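PDB 1VHF: periplasmic divalent cation tolerance protein from Thermotoga maritima, which is probably involved in resistance toward heavy metals, forming a homotrimer of the CutA family that may bind copper. Local coordinates for residues S8-E13 with E69-L74. Residues are numbered along the deposited sequence; the frame is centred on the assembly and turned at random.
Sequences STFPNE and EELRKL
Leu71 reaches from the helix 64-74 to the strand 3-10 and touches it at two residues, Ser8 and Phe10. Its CB leaves the helix in the direction of the strand, CG continues anti to the backbone N (chi1 179°), and the two methyls divide at CG, one to each partner. CD2 continues the extended line to Ser8 and rests 4.1 Å from Ser8 CB, whereas CD1 turns off it (chi2 58°) to the Phe10 ring. There CD1 comes to the rim, close to the ring plane, and lies 4.0 Å from Phe10 CZ; the contact is therefore with the ring edge and not with a face. Phe10 contributes through the far end of its ring: CG stands anti to the carbonyl carbon (chi1 -59°), and CZ and CE2 project to the leucine. Ile19 of the helix 13-25, Phe57 of the strand 46-60 and Ile82 of the strand 82-86 also pack on Leu71, while the ring of His75 lies nearly parallel to that of Phe10. The hydroxyl of Ser8 is hydrogen-bonded to Ala81 O and to His75 NE2, and its CB side faces Leu71. No hydrogen bond joins the two segments. Helix and sheet of this ferredoxin-like alpha+beta fold thus meet here through a small, buried apolar contact, van der Waals packing without directional bonds, with the serine's polarity satisfied separately.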
loop_
_atom_site.group_PDB
_atom_site.type_symbol
_atom_site.label_atom_id
_atom_site.label_comp_id
_atom_site.label_asym_id
_atom_site.label_seq_id
_atom_site.Cartn_x
_atom_site.Cartn_y
_atom_site.Cartn_z
ATOM N N SER A 8 1.072 1.617 -3.290
ATOM C CA SER A 8 0.648 3.021 -3.427
ATOM C C SER A 8 1.872 3.879 -3.157
ATOM O O SER A 8 2.910 3.429 -2.671
ATOM C CB SER A 8 -0.483 3.345 -2.460
ATOM O OG SER A 8 -0.993 4.656 -2.723
ATOM N N THR A 9 1.744 5.171 -3.480
ATOM C CA THR A 9 2.798 6.143 -3.217
ATOM C C THR A 9 2.200 7.296 -2.412
ATOM O O THR A 9 0.981 7.547 -2.406
ATOM C CB THR A 9 3.551 6.678 -4.403
ATOM O OG1 THR A 9 2.716 7.558 -5.181
ATOM C CG2 THR A 9 4.091 5.548 -5.264
ATOM N N PHE A 10 3.092 7.937 -1.643
ATOM C CA PHE A 10 2.749 8.995 -0.692
ATOM C C PHE A 10 3.719 10.146 -0.768
ATOM O O PHE A 10 4.851 9.994 -1.218
ATOM C CB PHE A 10 2.855 8.383 0.753
ATOM C CG PHE A 10 1.906 7.210 0.888
ATOM C CD1 PHE A 10 2.388 5.920 0.651
ATOM C CD2 PHE A 10 0.585 7.385 1.254
ATOM C CE1 PHE A 10 1.530 4.834 0.698
ATOM C CE2 PHE A 10 -0.265 6.283 1.314
ATOM C CZ PHE A 10 0.208 4.998 1.060
ATOM N N PRO A 11 3.296 11.338 -0.351
ATOM C CA PRO A 11 4.166 12.496 -0.466
ATOM C C PRO A 11 5.357 12.517 0.431
ATOM O O PRO A 11 6.301 13.286 0.116
ATOM C CB PRO A 11 3.240 13.673 -0.118
ATOM C CG PRO A 11 2.166 13.070 0.717
ATOM C CD PRO A 11 1.966 11.674 0.165
ATOM N N ASN A 12 5.367 11.804 1.535
ATOM C CA ASN A 12 6.478 11.808 2.458
ATOM C C ASN A 12 6.511 10.562 3.309
ATOM O O ASN A 12 5.558 9.763 3.253
ATOM C CB ASN A 12 6.474 13.107 3.265
ATOM C CG ASN A 12 5.139 13.316 3.973
ATOM O OD1 ASN A 12 4.735 12.468 4.774
ATOM N ND2 ASN A 12 4.446 14.389 3.662
ATOM N N GLU A 13 7.562 10.373 4.084
ATOM C CA GLU A 13 7.739 9.189 4.904
ATOM C C GLU A 13 6.705 9.143 6.020
ATOM O O GLU A 13 6.090 8.101 6.261
ATOM C CB GLU A 13 9.159 9.099 5.494
ATOM C CG GLU A 13 9.461 7.787 6.214
ATOM C CD GLU A 13 10.810 7.690 6.893
ATOM O OE1 GLU A 13 11.630 8.598 6.690
ATOM O OE2 GLU A 13 11.080 6.688 7.607
ATOM N N GLU A 69 -10.823 0.712 -0.077
ATOM C CA GLU A 69 -11.707 1.774 0.409
ATOM C C GLU A 69 -11.058 2.606 1.482
ATOM O O GLU A 69 -11.011 3.851 1.397
ATOM C CB GLU A 69 -13.001 1.119 0.950
ATOM C CG GLU A 69 -13.812 0.379 -0.099
ATOM C CD GLU A 69 -15.129 -0.154 0.431
ATOM O OE1 GLU A 69 -15.170 -1.280 0.971
ATOM O OE2 GLU A 69 -16.153 0.556 0.316
ATOM N N GLU A 70 -10.416 1.987 2.464
ATOM C CA GLU A 70 -9.773 2.720 3.537
ATOM C C GLU A 70 -8.584 3.501 3.032
ATOM O O GLU A 70 -8.320 4.632 3.450
ATOM C CB GLU A 70 -9.404 1.845 4.736
ATOM C CG GLU A 70 -8.956 2.607 5.952
ATOM C CD GLU A 70 -9.907 3.592 6.594
ATOM O OE1 GLU A 70 -11.129 3.511 6.385
ATOM O OE2 GLU A 70 -9.436 4.474 7.359
ATOM N N LEU A 71 -7.720 2.830 2.226
ATOM C CA LEU A 71 -6.548 3.541 1.704
ATOM C C LEU A 71 -6.952 4.734 0.863
ATOM O O LEU A 71 -6.328 5.795 1.055
ATOM C CB LEU A 71 -5.727 2.500 0.920
ATOM C CG LEU A 71 -4.457 3.050 0.266
ATOM C CD1 LEU A 71 -3.516 3.674 1.283
ATOM C CD2 LEU A 71 -3.741 1.930 -0.479
ATOM N N ARG A 72 -7.988 4.650 0.038
ATOM C CA ARG A 72 -8.426 5.806 -0.767
ATOM C C ARG A 72 -8.881 6.933 0.173
ATOM O O ARG A 72 -8.523 8.103 0.005
ATOM C CB ARG A 72 -9.603 5.426 -1.657
ATOM C CG ARG A 72 -10.171 6.649 -2.443
ATOM C CD ARG A 72 -9.261 6.856 -3.625
ATOM N NE ARG A 72 -9.519 7.945 -4.519
ATOM C CZ ARG A 72 -10.461 8.122 -5.421
ATOM N NH1 ARG A 72 -11.413 7.210 -5.612
ATOM N NH2 ARG A 72 -10.401 9.182 -6.233
ATOM N N LYS A 73 -9.585 6.564 1.239
ATOM C CA LYS A 73 -10.086 7.542 2.196
ATOM C C LYS A 73 -9.072 8.168 3.087
ATOM O O LYS A 73 -9.314 9.273 3.646
ATOM C CB LYS A 73 -11.256 6.911 2.994
ATOM C CG LYS A 73 -12.484 6.880 2.082
ATOM C CD LYS A 73 -13.674 6.156 2.713
ATOM C CE LYS A 73 -14.774 6.078 1.673
ATOM N NZ LYS A 73 -15.974 5.303 2.067
ATOM N N LEU A 74 -7.925 7.538 3.333
ATOM C CA LEU A 74 -6.860 8.103 4.133
ATOM C C LEU A 74 -5.806 8.819 3.262
ATOM O O LEU A 74 -4.947 9.517 3.782
ATOM C CB LEU A 74 -6.127 6.976 4.902
ATOM C CG LEU A 74 -6.947 6.256 5.981
ATOM C CD1 LEU A 74 -6.214 5.025 6.494
ATOM C CD2 LEU A 74 -7.233 7.216 7.142
#